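Putative nucleoprotein (Infectious salmon anemia virus, PDB 4EWC) encapsidates the negative-strand viral RNA genome, protecting it from nucleases and forming the ribonucleoprotein that serves as template for transcription and replication. Local coordinates at residues 145-150 and 258-263; 149-154 and 405-410; 156-161 and 227-232; 235-240 and 251-256. All coordinates share one frame; numbering follows the deposited sequence.

Contact 1: residues 145-150 and 258-263; sequences YNLSLF and NQCMAL
Cys-260 is central to the contact, wedged between Phe-150 and Leu-147 of helix 142-162. Its CB lies over one face of the Phe-150 ring, 3.7 Å from the centroid and 16° off the ring normal, displaced toward the rim. This is a CH-pi contact. The SG sits obliquely to the same ring and lies 3.5 Å from Phe-150 CB. At the far end of the ring, CZ of Phe-150 meets CG of the selenomethionine Met-261 at 4.0 Å. The two side chains cross nearly at a right angle, and the selenium approaches obliquely. Leu-147 adds its two branches: CD1 touches Cys-260 CB at 3.9 Å, and CD2 reaches Leu-263 CD1 at 4.2 Å. Phe-150 extends over helix 253-269 because its CG is anti to the backbone N (chi1 -178°). Further out, Ile-264 packs on Leu-147 and Phe-150, while Met-181 and Ala-185 of helix 174-188 touch Met-261. Asn-146 OD1 accepts a hydrogen bond from the backbone N of Arg-244. No hydrogen bond joins the segments. This is a buried, nearly perpendicular helix crossing, packed by apolar side chains with a CH-pi contact and oblique Cys sulfur- and Met-aromatic contacts at Phe-150.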
loop_
_atom_site.group_PDB
_atom_site.type_symbol
_atom_site.label_atom_id
_atom_site.label_comp_id
_atom_site.label_asym_id
_atom_site.label_seq_id
_atom_site.Cartn_x
_atom_site.Cartn_y
_atom_site.Cartn_z
ATOM N N TYR A 145 -34.084 0.093 -6.223
ATOM C CA TYR A 145 -35.344 0.062 -5.482
ATOM C C TYR A 145 -35.871 -1.367 -5.354
ATOM O O TYR A 145 -36.424 -1.750 -4.321
ATOM C CB TYR A 145 -36.396 0.968 -6.144
ATOM C CG TYR A 145 -37.753 0.861 -5.493
ATOM C CD1 TYR A 145 -38.067 1.615 -4.360
ATOM C CD2 TYR A 145 -38.722 -0.005 -5.996
ATOM C CE1 TYR A 145 -39.317 1.518 -3.753
ATOM C CE2 TYR A 145 -39.970 -0.115 -5.389
ATOM C CZ TYR A 145 -40.262 0.652 -4.271
ATOM O OH TYR A 145 -41.489 0.545 -3.662
ATOM N N ASN A 146 -35.694 -2.146 -6.419
ATOM C CA ASN A 146 -36.148 -3.532 -6.448
ATOM C C ASN A 146 -35.369 -4.406 -5.489
ATOM O O ASN A 146 -35.936 -5.245 -4.793
ATOM C CB ASN A 146 -36.064 -4.097 -7.867
ATOM C CG ASN A 146 -37.133 -3.526 -8.772
ATOM O OD1 ASN A 146 -38.109 -2.935 -8.297
ATOM N ND2 ASN A 146 -36.965 -3.700 -10.074
ATOM N N LEU A 147 -34.060 -4.186 -5.462
ATOM C CA LEU A 147 -33.189 -4.910 -4.564
ATOM C C LEU A 147 -33.506 -4.561 -3.109
ATOM O O LEU A 147 -33.556 -5.455 -2.279
ATOM C CB LEU A 147 -31.709 -4.675 -4.898
ATOM C CG LEU A 147 -30.710 -5.357 -3.946
ATOM C CD1 LEU A 147 -30.781 -6.877 -4.021
ATOM C CD2 LEU A 147 -29.302 -4.862 -4.217
ATOM N N SER A 148 -33.741 -3.286 -2.799
ATOM C CA SER A 148 -34.121 -2.916 -1.429
ATOM C C SER A 148 -35.477 -3.473 -1.040
ATOM O O SER A 148 -35.702 -3.830 0.123
ATOM C CB SER A 148 -34.119 -1.403 -1.215
ATOM O OG SER A 148 -32.804 -0.891 -1.210
ATOM N N LEU A 149 -36.387 -3.528 -2.003
ATOM C CA LEU A 149 -37.713 -4.070 -1.744
ATOM C C LEU A 149 -37.584 -5.559 -1.456
ATOM O O LEU A 149 -38.092 -6.061 -0.444
ATOM C CB LEU A 149 -38.636 -3.833 -2.939
ATOM C CG LEU A 149 -40.051 -4.361 -2.754
ATOM C CD1 LEU A 149 -40.576 -3.861 -1.422
ATOM C CD2 LEU A 149 -40.976 -3.939 -3.873
ATOM N N PHE A 150 -36.890 -6.246 -2.359
ATOM C CA PHE A 150 -36.573 -7.656 -2.214
ATOM C C PHE A 150 -35.999 -7.950 -0.841
ATOM O O PHE A 150 -36.486 -8.839 -0.148
ATOM C CB PHE A 150 -35.592 -8.104 -3.306
ATOM C CG PHE A 150 -35.255 -9.571 -3.261
ATOM C CD1 PHE A 150 -34.341 -10.069 -2.341
ATOM C CD2 PHE A 150 -35.837 -10.448 -4.152
ATOM C CE1 PHE A 150 -34.049 -11.412 -2.301
ATOM C CE2 PHE A 150 -35.549 -11.786 -4.126
ATOM C CZ PHE A 150 -34.655 -12.272 -3.202
ATOM N N ASN A 258 -34.464 -13.488 -9.280
ATOM C CA ASN A 258 -33.180 -13.965 -9.751
ATOM C C ASN A 258 -32.117 -12.866 -9.938
ATOM O O ASN A 258 -30.945 -13.070 -9.620
ATOM C CB ASN A 258 -33.347 -14.844 -10.994
ATOM C CG ASN A 258 -34.143 -16.109 -10.701
ATOM O OD1 ASN A 258 -34.307 -16.483 -9.542
ATOM N ND2 ASN A 258 -34.643 -16.765 -11.740
ATOM N N GLN A 259 -32.511 -11.695 -10.413
ATOM C CA GLN A 259 -31.556 -10.592 -10.503
ATOM C C GLN A 259 -31.006 -10.210 -9.121
ATOM O O GLN A 259 -29.801 -10.052 -8.953
ATOM C CB GLN A 259 -32.195 -9.371 -11.176
ATOM C CG GLN A 259 -32.496 -9.562 -12.633
ATOM C CD GLN A 259 -33.181 -8.349 -13.241
ATOM O OE1 GLN A 259 -34.188 -7.874 -12.723
ATOM N NE2 GLN A 259 -32.641 -7.845 -14.342
ATOM N N CYS A 260 -31.903 -10.068 -8.149
ATOM C CA CYS A 260 -31.538 -9.787 -6.768
ATOM C C CYS A 260 -30.659 -10.875 -6.145
ATOM O O CYS A 260 -29.670 -10.593 -5.452
ATOM C CB CYS A 260 -32.814 -9.613 -5.920
ATOM S SG CYS A 260 -33.849 -8.171 -6.380
HETATM N N MSE A 261 -31.017 -12.126 -6.396
HETATM C CA MSE A 261 -30.218 -13.232 -5.883
HETATM C C MSE A 261 -28.815 -13.245 -6.529
HETATM O O MSE A 261 -27.836 -13.516 -5.872
HETATM C CB MSE A 261 -30.968 -14.556 -6.044
HETATM C CG MSE A 261 -32.136 -14.691 -5.078
HETATM SE SE MSE A 261 -31.443 -14.906 -3.222
HETATM C CE MSE A 261 -30.586 -16.611 -3.455
ATOM N N ALA A 262 -28.727 -12.884 -7.798
ATOM C CA ALA A 262 -27.432 -12.722 -8.430
ATOM C C ALA A 262 -26.592 -11.630 -7.760
ATOM O O ALA A 262 -25.389 -11.798 -7.564
ATOM C CB ALA A 262 -27.583 -12.441 -9.930
ATOM N N LEU A 263 -27.223 -10.522 -7.392
ATOM C CA LEU A 263 -26.501 -9.401 -6.798
ATOM C C LEU A 263 -26.020 -9.747 -5.400
ATOM O O LEU A 263 -24.883 -9.425 -5.012
ATOM C CB LEU A 263 -27.376 -8.145 -6.771
ATOM C CG LEU A 263 -27.667 -7.572 -8.161
ATOM C CD1 LEU A 263 -28.698 -6.445 -8.102
ATOM C CD2 LEU A 263 -26.369 -7.073 -8.771
#

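Contact 2: residues 149-154 and 405-410; sequences LFIGMV and NSVLAM
Phe-150 O accepts two backbone N-H groups, from Val-154 N at 2.8 Å and, in a longer bond, from Met-153 N at 3.3 Å, in the helical turn that presents Leu-149 and Gly-152 to Val-407 and Leu-408. Met-153 N also bonds to Leu-149 O. The loop side is also held by its own backbone. Met-410 N bonds to Val-407 O at 3.0 Å and closes a type I beta turn. A weak bond from Leu-408 N to Ser-406 OG adds to it.

No hydrogen bond joins the segments; the contact is made by aliphatic side chains. Leu-408 brings one branch to the helix: its CD2 lies 3.9 Å from Leu-149 CD1 and equally near that residue's CA. The two leucine side chains meet at a slant. The CD1 of Leu-149 comes back toward the loop although its CB starts away from it. With CG1 of Val-407 anti to the carbonyl carbon (chi1 -61°), CG2 falls between the backbone N and that carbon, and this methyl rests 3.9 Å from Gly-152 N. The same methyl meets Ile-151 CG2 at 4.3 Å. Gly-152 has no side chain; Leu-408 CD2 lies 4.2 Å from its CA.

Around the contact, Tyr-400 of helix 394-402 and Ile-422 of helix 417-425 pack on Val-407. Met-410 O takes a hydrogen bond from Ser-148 OG. Leu-408 lies on the exposed side, whereas Val-407 is buried. A type I beta turn packs here against helix 142-162 at Gly-152, joining the C-terminal orthomyxovirus nucleoprotein region to that helix.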
loop_
_atom_site.group_PDB
_atom_site.type_symbol
_atom_site.label_atom_id
_atom_site.label_comp_id
_atom_site.label_asym_id
_atom_site.label_seq_id
_atom_site.Cartn_x
_atom_site.Cartn_y
_atom_site.Cartn_z
ATOM N N LEU A 149 -36.387 -3.528 -2.003
ATOM C CA LEU A 149 -37.713 -4.070 -1.744
ATOM C C LEU A 149 -37.584 -5.559 -1.456
ATOM O O LEU A 149 -38.092 -6.061 -0.444
ATOM C CB LEU A 149 -38.636 -3.833 -2.939
ATOM C CG LEU A 149 -40.051 -4.361 -2.754
ATOM C CD1 LEU A 149 -40.576 -3.861 -1.422
ATOM C CD2 LEU A 149 -40.976 -3.939 -3.873
ATOM N N PHE A 150 -36.890 -6.246 -2.359
ATOM C CA PHE A 150 -36.573 -7.656 -2.214
ATOM C C PHE A 150 -35.999 -7.950 -0.841
ATOM O O PHE A 150 -36.486 -8.839 -0.148
ATOM C CB PHE A 150 -35.592 -8.104 -3.306
ATOM C CG PHE A 150 -35.255 -9.571 -3.261
ATOM C CD1 PHE A 150 -34.341 -10.069 -2.341
ATOM C CD2 PHE A 150 -35.837 -10.448 -4.152
ATOM C CE1 PHE A 150 -34.049 -11.412 -2.301
ATOM C CE2 PHE A 150 -35.549 -11.786 -4.126
ATOM C CZ PHE A 150 -34.655 -12.272 -3.202
ATOM N N ILE A 151 -34.954 -7.222 -0.456
ATOM C CA ILE A 151 -34.314 -7.469 0.831
ATOM C C ILE A 151 -35.279 -7.203 1.990
ATOM O O ILE A 151 -35.468 -8.050 2.853
ATOM C CB ILE A 151 -33.007 -6.672 1.003
ATOM C CG1 ILE A 151 -31.939 -7.214 0.051
ATOM C CG2 ILE A 151 -32.513 -6.787 2.440
ATOM C CD1 ILE A 151 -30.764 -6.270 -0.167
ATOM N N GLY A 152 -35.919 -6.043 1.987
ATOM C CA GLY A 152 -36.908 -5.717 3.005
ATOM C C GLY A 152 -38.046 -6.714 3.204
ATOM O O GLY A 152 -38.624 -6.778 4.295
HETATM N N MSE A 153 -38.369 -7.489 2.165
HETATM C CA MSE A 153 -39.449 -8.475 2.247
HETATM C C MSE A 153 -38.940 -9.881 2.519
HETATM O O MSE A 153 -39.585 -10.651 3.234
HETATM C CB MSE A 153 -40.344 -8.455 0.994
HETATM C CG MSE A 153 -41.304 -7.275 0.983
HETATM SE SE MSE A 153 -42.457 -7.294 -0.588
HETATM C CE MSE A 153 -43.509 -8.839 -0.133
ATOM N N VAL A 154 -37.776 -10.211 1.963
ATOM C CA VAL A 154 -37.228 -11.553 2.090
ATOM C C VAL A 154 -36.529 -11.757 3.436
ATOM O O VAL A 154 -36.801 -12.740 4.126
ATOM C CB VAL A 154 -36.314 -11.910 0.871
ATOM C CG1 VAL A 154 -35.543 -13.248 1.066
ATOM C CG2 VAL A 154 -37.142 -11.951 -0.424
ATOM N N ASN A 405 -35.581 -1.372 11.856
ATOM C CA ASN A 405 -35.191 -0.429 10.801
ATOM C C ASN A 405 -35.647 -0.835 9.405
ATOM O O ASN A 405 -35.800 -2.020 9.107
ATOM C CB ASN A 405 -33.682 -0.203 10.807
ATOM C CG ASN A 405 -33.172 0.236 12.153
ATOM O OD1 ASN A 405 -33.736 1.142 12.781
ATOM N ND2 ASN A 405 -32.117 -0.410 12.622
ATOM N N SER A 406 -35.858 0.167 8.555
ATOM C CA SER A 406 -36.340 -0.042 7.189
ATOM C C SER A 406 -35.281 0.225 6.121
ATOM O O SER A 406 -34.602 1.255 6.149
ATOM C CB SER A 406 -37.540 0.862 6.924
ATOM O OG SER A 406 -37.971 0.751 5.576
ATOM N N VAL A 407 -35.163 -0.687 5.164
ATOM C CA VAL A 407 -34.205 -0.502 4.076
ATOM C C VAL A 407 -34.858 -0.182 2.740
ATOM O O VAL A 407 -34.183 -0.095 1.703
ATOM C CB VAL A 407 -33.331 -1.746 3.885
ATOM C CG1 VAL A 407 -32.535 -2.033 5.160
ATOM C CG2 VAL A 407 -34.194 -2.941 3.491
ATOM N N LEU A 408 -36.169 0.003 2.753
ATOM C CA LEU A 408 -36.884 0.251 1.509
ATOM C C LEU A 408 -36.383 1.494 0.793
ATOM O O LEU A 408 -36.363 1.532 -0.434
ATOM C CB LEU A 408 -38.389 0.325 1.754
ATOM C CG LEU A 408 -38.945 -0.961 2.367
ATOM C CD1 LEU A 408 -40.449 -0.843 2.555
ATOM C CD2 LEU A 408 -38.576 -2.199 1.522
ATOM N N ALA A 409 -35.949 2.496 1.550
ATOM C CA ALA A 409 -35.495 3.742 0.931
ATOM C C ALA A 409 -33.981 3.773 0.717
ATOM O O ALA A 409 -33.398 4.828 0.510
ATOM C CB ALA A 409 -35.944 4.945 1.754
HETATM N N MSE A 410 -33.338 2.613 0.778
HETATM C CA MSE A 410 -31.891 2.594 0.668
HETATM C C MSE A 410 -31.414 2.262 -0.738
HETATM O O MSE A 410 -32.134 1.638 -1.518
HETATM C CB MSE A 410 -31.276 1.661 1.703
HETATM C CG MSE A 410 -31.070 2.324 3.043
HETATM SE SE MSE A 410 -30.578 1.013 4.375
HETATM C CE MSE A 410 -29.917 2.187 5.804
#

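Contact 3: residues 156-161 and 227-232; sequences PALTTF and NDLKAA
The short segments 156-161 and 227-232 run roughly antiparallel, with 152° between their directions and an axis separation of 10.8 Å. The first begins at a kink, where Pro-156 N makes no bond to the preceding turn of the helix. Phe-161 spans from one helix to the other, and no hydrogen bond passes between them here. Its CG is anti to the backbone N (chi1 -172°), which sends the ring across. There CD1 of Leu-229 stands over the centre of one ring face, 4.0 Å from the centroid and only 6° off the normal. This is a CH-pi contact with the methyl directly above the ring. The Leu-229 side chain crosses that of Phe-161 at about a right angle, and its CB also touches Phe-161 CZ at 3.9 Å.

This antiparallel helix pair is completed by a third element. Helix 174-188 packs Ile-183 and Ala-187 on Leu-229, and Leu-184 on Leu-158. Leu-158 reaches the same Leu-229 methyl, with its CD2 4.3 Å from Leu-229 CD1.

The outer part of the ring is bordered by Asp-228. Its CB lies in the ring plane at the edge, 3.6 Å from Phe-161 CE2. The same CE2 rests against the backbone at Asp-228 and Leu-229. Ala-232, one turn further on, sets its CB obliquely to the ring, 4.2 Å from Phe-161 CD2. Asp-228 itself is exposed, and its backbone N is hydrogen-bonded to Asn-225 OD1.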
loop_
_atom_site.group_PDB
_atom_site.type_symbol
_atom_site.label_atom_id
_atom_site.label_comp_id
_atom_site.label_asym_id
_atom_site.label_seq_id
_atom_site.Cartn_x
_atom_site.Cartn_y
_atom_site.Cartn_z
ATOM N N PRO A 156 -36.873 -10.450 6.560
ATOM C CA PRO A 156 -37.741 -10.773 7.708
ATOM C C PRO A 156 -38.238 -12.222 7.664
ATOM O O PRO A 156 -38.257 -12.897 8.690
ATOM C CB PRO A 156 -38.913 -9.807 7.548
ATOM C CG PRO A 156 -38.318 -8.623 6.846
ATOM C CD PRO A 156 -37.291 -9.199 5.895
ATOM N N ALA A 157 -38.596 -12.700 6.479
ATOM C CA ALA A 157 -39.059 -14.077 6.317
ATOM C C ALA A 157 -37.959 -15.077 6.627
ATOM O O ALA A 157 -38.239 -16.182 7.105
ATOM C CB ALA A 157 -39.582 -14.297 4.917
ATOM N N LEU A 158 -36.713 -14.695 6.348
ATOM C CA LEU A 158 -35.586 -15.516 6.740
ATOM C C LEU A 158 -35.393 -15.463 8.254
ATOM O O LEU A 158 -35.039 -16.462 8.863
ATOM C CB LEU A 158 -34.288 -15.070 6.039
ATOM C CG LEU A 158 -34.195 -15.214 4.532
ATOM C CD1 LEU A 158 -32.908 -14.551 4.051
ATOM C CD2 LEU A 158 -34.259 -16.689 4.118
ATOM N N THR A 159 -35.624 -14.293 8.851
ATOM C CA THR A 159 -35.484 -14.186 10.281
ATOM C C THR A 159 -36.464 -15.147 10.949
ATOM O O THR A 159 -36.089 -15.920 11.842
ATOM C CB THR A 159 -35.717 -12.768 10.816
ATOM O OG1 THR A 159 -34.567 -11.963 10.558
ATOM C CG2 THR A 159 -35.963 -12.814 12.344
ATOM N N THR A 160 -37.704 -15.123 10.468
ATOM C CA THR A 160 -38.784 -15.940 11.002
ATOM C C THR A 160 -38.586 -17.445 10.817
ATOM O O THR A 160 -38.751 -18.242 11.759
ATOM C CB THR A 160 -40.124 -15.497 10.407
ATOM O OG1 THR A 160 -40.526 -14.269 11.032
ATOM C CG2 THR A 160 -41.199 -16.558 10.597
ATOM N N PHE A 161 -38.231 -17.837 9.606
ATOM C CA PHE A 161 -37.959 -19.238 9.323
ATOM C C PHE A 161 -36.880 -19.785 10.243
ATOM O O PHE A 161 -37.065 -20.835 10.859
ATOM C CB PHE A 161 -37.561 -19.437 7.865
ATOM C CG PHE A 161 -37.463 -20.881 7.463
ATOM C CD1 PHE A 161 -36.326 -21.625 7.760
ATOM C CD2 PHE A 161 -38.499 -21.506 6.786
ATOM C CE1 PHE A 161 -36.230 -22.951 7.389
ATOM C CE2 PHE A 161 -38.403 -22.836 6.417
ATOM C CZ PHE A 161 -37.266 -23.555 6.722
ATOM N N ASN A 227 -37.968 -27.626 1.218
ATOM C CA ASN A 227 -39.301 -27.304 0.679
ATOM C C ASN A 227 -39.973 -26.193 1.469
ATOM O O ASN A 227 -40.554 -25.273 0.895
ATOM C CB ASN A 227 -40.230 -28.512 0.684
ATOM C CG ASN A 227 -39.727 -29.630 -0.181
ATOM O OD1 ASN A 227 -38.600 -29.586 -0.674
ATOM N ND2 ASN A 227 -40.552 -30.655 -0.361
ATOM N N ASP A 228 -39.908 -26.293 2.788
ATOM C CA ASP A 228 -40.448 -25.236 3.617
ATOM C C ASP A 228 -39.721 -23.940 3.294
ATOM O O ASP A 228 -40.347 -22.896 3.105
ATOM C CB ASP A 228 -40.324 -25.567 5.110
ATOM C CG ASP A 228 -41.105 -26.795 5.499
ATOM O OD1 ASP A 228 -41.933 -27.261 4.689
ATOM O OD2 ASP A 228 -40.894 -27.306 6.623
ATOM N N LEU A 229 -38.396 -24.022 3.210
ATOM C CA LEU A 229 -37.594 -22.837 2.937
ATOM C C LEU A 229 -37.908 -22.224 1.575
ATOM O O LEU A 229 -37.961 -21.006 1.432
ATOM C CB LEU A 229 -36.102 -23.140 3.056
ATOM C CG LEU A 229 -35.264 -21.865 2.871
ATOM C CD1 LEU A 229 -35.823 -20.724 3.740
ATOM C CD2 LEU A 229 -33.765 -22.092 3.135
ATOM N N LYS A 230 -38.113 -23.076 0.578
ATOM C CA LYS A 230 -38.415 -22.627 -0.764
ATOM C C LYS A 230 -39.779 -21.941 -0.811
ATOM O O LYS A 230 -39.906 -20.820 -1.293
ATOM C CB LYS A 230 -38.383 -23.818 -1.720
ATOM C CG LYS A 230 -38.794 -23.478 -3.125
ATOM C CD LYS A 230 -38.962 -24.720 -3.950
ATOM C CE LYS A 230 -39.089 -24.336 -5.423
ATOM N NZ LYS A 230 -39.130 -25.512 -6.332
ATOM N N ALA A 231 -40.791 -22.633 -0.295
ATOM C CA ALA A 231 -42.163 -22.126 -0.234
ATOM C C ALA A 231 -42.279 -20.794 0.507
ATOM O O ALA A 231 -43.010 -19.898 0.072
ATOM C CB ALA A 231 -43.092 -23.173 0.404
ATOM N N ALA A 232 -41.554 -20.681 1.616
ATOM C CA ALA A 232 -41.536 -19.476 2.427
ATOM C C ALA A 232 -40.946 -18.324 1.630
ATOM O O ALA A 232 -41.485 -17.210 1.605
ATOM C CB ALA A 232 -40.728 -19.712 3.695
#

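Contact 4: residues 235-240 and 251-256; sequences QSRPKR and ATESSI
Glu-253 lies against Arg-237 and Lys-239, and its carboxylate is shared by both. The firmer side is at Arg-237, a buried residue. Its NE donates to Glu-253 OE2 at 3.0 Å with an N-H...O angle of 145°. The oxygen uses its anti lone pair, and it lies 24° out of the guanidinium plane. The two flat groups are turned 80° against each other; NE alone hydrogen-bonds OE2, with Arg-237 NH2 3.6 Å from it. Arg-237 NH1 has a weak bond to Ser-257 OG. Close by, the CG of Glu-253 packs on Pro-238 O at 3.5 Å. A water donates to both Pro-238 O and Glu-253 O and ties the two backbones together.

Arg-237 to Arg-240 match a nuclear localization signal assigned in a nearly identical protein. Arg-237 to Lys-239 run extended from the end of helix 226-236, and Arg-240 turns. Helix 253-269 starts opposite with Thr-252 as N-cap, whose OG1 accepts from Ser-255 N at 3.2 Å.

The looser side is exposed. Lys-239 runs alongside Glu-253 and bends at chi2 and chi3, bringing NZ to 3.5 Å from Glu-253 OE1 in a longer salt bridge. Arg-240 places one guanidinium face against Ala-251 O, with angles too poor for a hydrogen bond.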
loop_
_atom_site.group_PDB
_atom_site.type_symbol
_atom_site.label_atom_id
_atom_site.label_comp_id
_atom_site.label_asym_id
_atom_site.label_seq_id
_atom_site.Cartn_x
_atom_site.Cartn_y
_atom_site.Cartn_z
ATOM N N GLN A 235 -43.250 -17.103 -1.422
ATOM C CA GLN A 235 -44.435 -16.386 -0.990
ATOM C C GLN A 235 -44.099 -15.058 -0.369
ATOM O O GLN A 235 -44.877 -14.105 -0.456
ATOM C CB GLN A 235 -45.198 -17.215 0.032
ATOM C CG GLN A 235 -45.802 -18.425 -0.587
ATOM C CD GLN A 235 -46.957 -18.956 0.211
ATOM O OE1 GLN A 235 -47.191 -18.531 1.348
ATOM N NE2 GLN A 235 -47.700 -19.889 -0.382
ATOM N N SER A 236 -42.954 -15.009 0.291
ATOM C CA SER A 236 -42.552 -13.806 0.987
ATOM C C SER A 236 -41.988 -12.759 0.060
ATOM O O SER A 236 -42.054 -11.579 0.371
ATOM C CB SER A 236 -41.519 -14.130 2.060
ATOM O OG SER A 236 -42.075 -14.991 3.036
ATOM N N ARG A 237 -41.412 -13.181 -1.057
ATOM C CA ARG A 237 -40.682 -12.239 -1.890
ATOM C C ARG A 237 -41.621 -11.284 -2.649
ATOM O O ARG A 237 -42.807 -11.580 -2.792
ATOM C CB ARG A 237 -39.738 -12.990 -2.830
ATOM C CG ARG A 237 -40.430 -13.907 -3.793
ATOM C CD ARG A 237 -39.433 -14.695 -4.604
ATOM N NE ARG A 237 -40.143 -15.493 -5.593
ATOM C CZ ARG A 237 -39.566 -16.238 -6.523
ATOM N NH1 ARG A 237 -38.241 -16.311 -6.617
ATOM N NH2 ARG A 237 -40.330 -16.918 -7.354
ATOM N N PRO A 238 -41.096 -10.133 -3.120
ATOM C CA PRO A 238 -42.009 -9.164 -3.736
ATOM C C PRO A 238 -42.710 -9.749 -4.963
ATOM O O PRO A 238 -42.172 -10.671 -5.603
ATOM C CB PRO A 238 -41.088 -8.003 -4.148
ATOM C CG PRO A 238 -39.834 -8.196 -3.359
ATOM C CD PRO A 238 -39.692 -9.678 -3.193
ATOM N N LYS A 239 -43.911 -9.240 -5.251
ATOM C CA LYS A 239 -44.673 -9.673 -6.415
ATOM C C LYS A 239 -44.251 -8.838 -7.613
ATOM O O LYS A 239 -43.602 -7.807 -7.460
ATOM C CB LYS A 239 -46.168 -9.498 -6.173
ATOM C CG LYS A 239 -46.757 -10.306 -5.010
ATOM C CD LYS A 239 -46.785 -11.799 -5.312
ATOM C CE LYS A 239 -45.910 -12.565 -4.313
ATOM N NZ LYS A 239 -46.035 -14.050 -4.399
ATOM N N ARG A 240 -44.628 -9.284 -8.802
ATOM C CA ARG A 240 -44.347 -8.547 -10.026
ATOM C C ARG A 240 -44.804 -7.091 -9.966
ATOM O O ARG A 240 -44.143 -6.197 -10.527
ATOM C CB ARG A 240 -44.964 -9.257 -11.239
ATOM C CG ARG A 240 -45.201 -8.369 -12.465
ATOM C CD ARG A 240 -44.054 -8.431 -13.454
ATOM N NE ARG A 240 -44.175 -7.404 -14.510
ATOM C CZ ARG A 240 -44.371 -7.657 -15.806
ATOM N NH1 ARG A 240 -44.460 -8.908 -16.257
ATOM N NH2 ARG A 240 -44.456 -6.653 -16.657
ATOM N N ALA A 251 -40.023 -8.534 -17.705
ATOM C CA ALA A 251 -39.606 -8.971 -16.371
ATOM C C ALA A 251 -40.730 -9.600 -15.558
ATOM O O ALA A 251 -41.845 -9.102 -15.535
ATOM C CB ALA A 251 -38.987 -7.803 -15.601
ATOM N N THR A 252 -40.435 -10.705 -14.890
ATOM C CA THR A 252 -41.435 -11.353 -14.056
ATOM C C THR A 252 -40.989 -11.362 -12.590
ATOM O O THR A 252 -39.915 -10.839 -12.261
ATOM C CB THR A 252 -41.729 -12.778 -14.546
ATOM O OG1 THR A 252 -40.551 -13.580 -14.414
ATOM C CG2 THR A 252 -42.167 -12.758 -16.006
ATOM N N GLU A 253 -41.834 -11.925 -11.723
ATOM C CA GLU A 253 -41.517 -12.042 -10.311
ATOM C C GLU A 253 -40.253 -12.879 -10.130
ATOM O O GLU A 253 -39.313 -12.460 -9.468
ATOM C CB GLU A 253 -42.667 -12.677 -9.518
ATOM C CG GLU A 253 -42.229 -13.087 -8.103
ATOM C CD GLU A 253 -43.285 -13.813 -7.295
ATOM O OE1 GLU A 253 -44.488 -13.607 -7.546
ATOM O OE2 GLU A 253 -42.901 -14.585 -6.387
ATOM N N SER A 254 -40.259 -14.066 -10.728
ATOM C CA SER A 254 -39.117 -14.968 -10.726
ATOM C C SER A 254 -37.884 -14.268 -11.285
ATOM O O SER A 254 -36.789 -14.341 -10.706
ATOM C CB SER A 254 -39.439 -16.199 -11.563
ATOM O OG SER A 254 -38.307 -17.022 -11.734
ATOM N N SER A 255 -38.079 -13.583 -12.402
ATOM C CA SER A 255 -37.015 -12.902 -13.133
ATOM C C SER A 255 -36.265 -11.896 -12.272
ATOM O O SER A 255 -35.031 -11.875 -12.247
ATOM C CB SER A 255 -37.608 -12.208 -14.382
ATOM O OG SER A 255 -36.893 -11.031 -14.751
ATOM N N ILE A 256 -37.016 -11.068 -11.564
ATOM C CA ILE A 256 -36.412 -10.026 -10.753
ATOM C C ILE A 256 -35.788 -10.624 -9.488
ATOM O O ILE A 256 -34.676 -10.246 -9.096
ATOM C CB ILE A 256 -37.439 -8.911 -10.456
ATOM C CG1 ILE A 256 -37.949 -8.354 -11.792
ATOM C CG2 ILE A 256 -36.827 -7.815 -9.619
ATOM C CD1 ILE A 256 -38.918 -7.225 -11.664
HETATM O O HOH W 1 -39.827 -11.617 -6.538
#

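Overall arrangement
Helix 142-162 comes first in the chain and takes part in three contacts. Contact 3 closes the shortest loop from it, bringing back helix 226-236. Contact 4 follows in series and closes the short link between helices 226-236 and 253-269. Both are nested inside the loop closed by contact 1, which brings helix 253-269 to the same helix. Contact 2 starts from an overlapping segment and closes a far longer loop, to residues 405-410. Contacts 3 and 4 are nested within that loop too. Pro-238 packs on Leu-149 and Phe-150, so contact 4 touches contacts 1 and 2. Together they gather two later helices and a C-terminal-region loop around one helix.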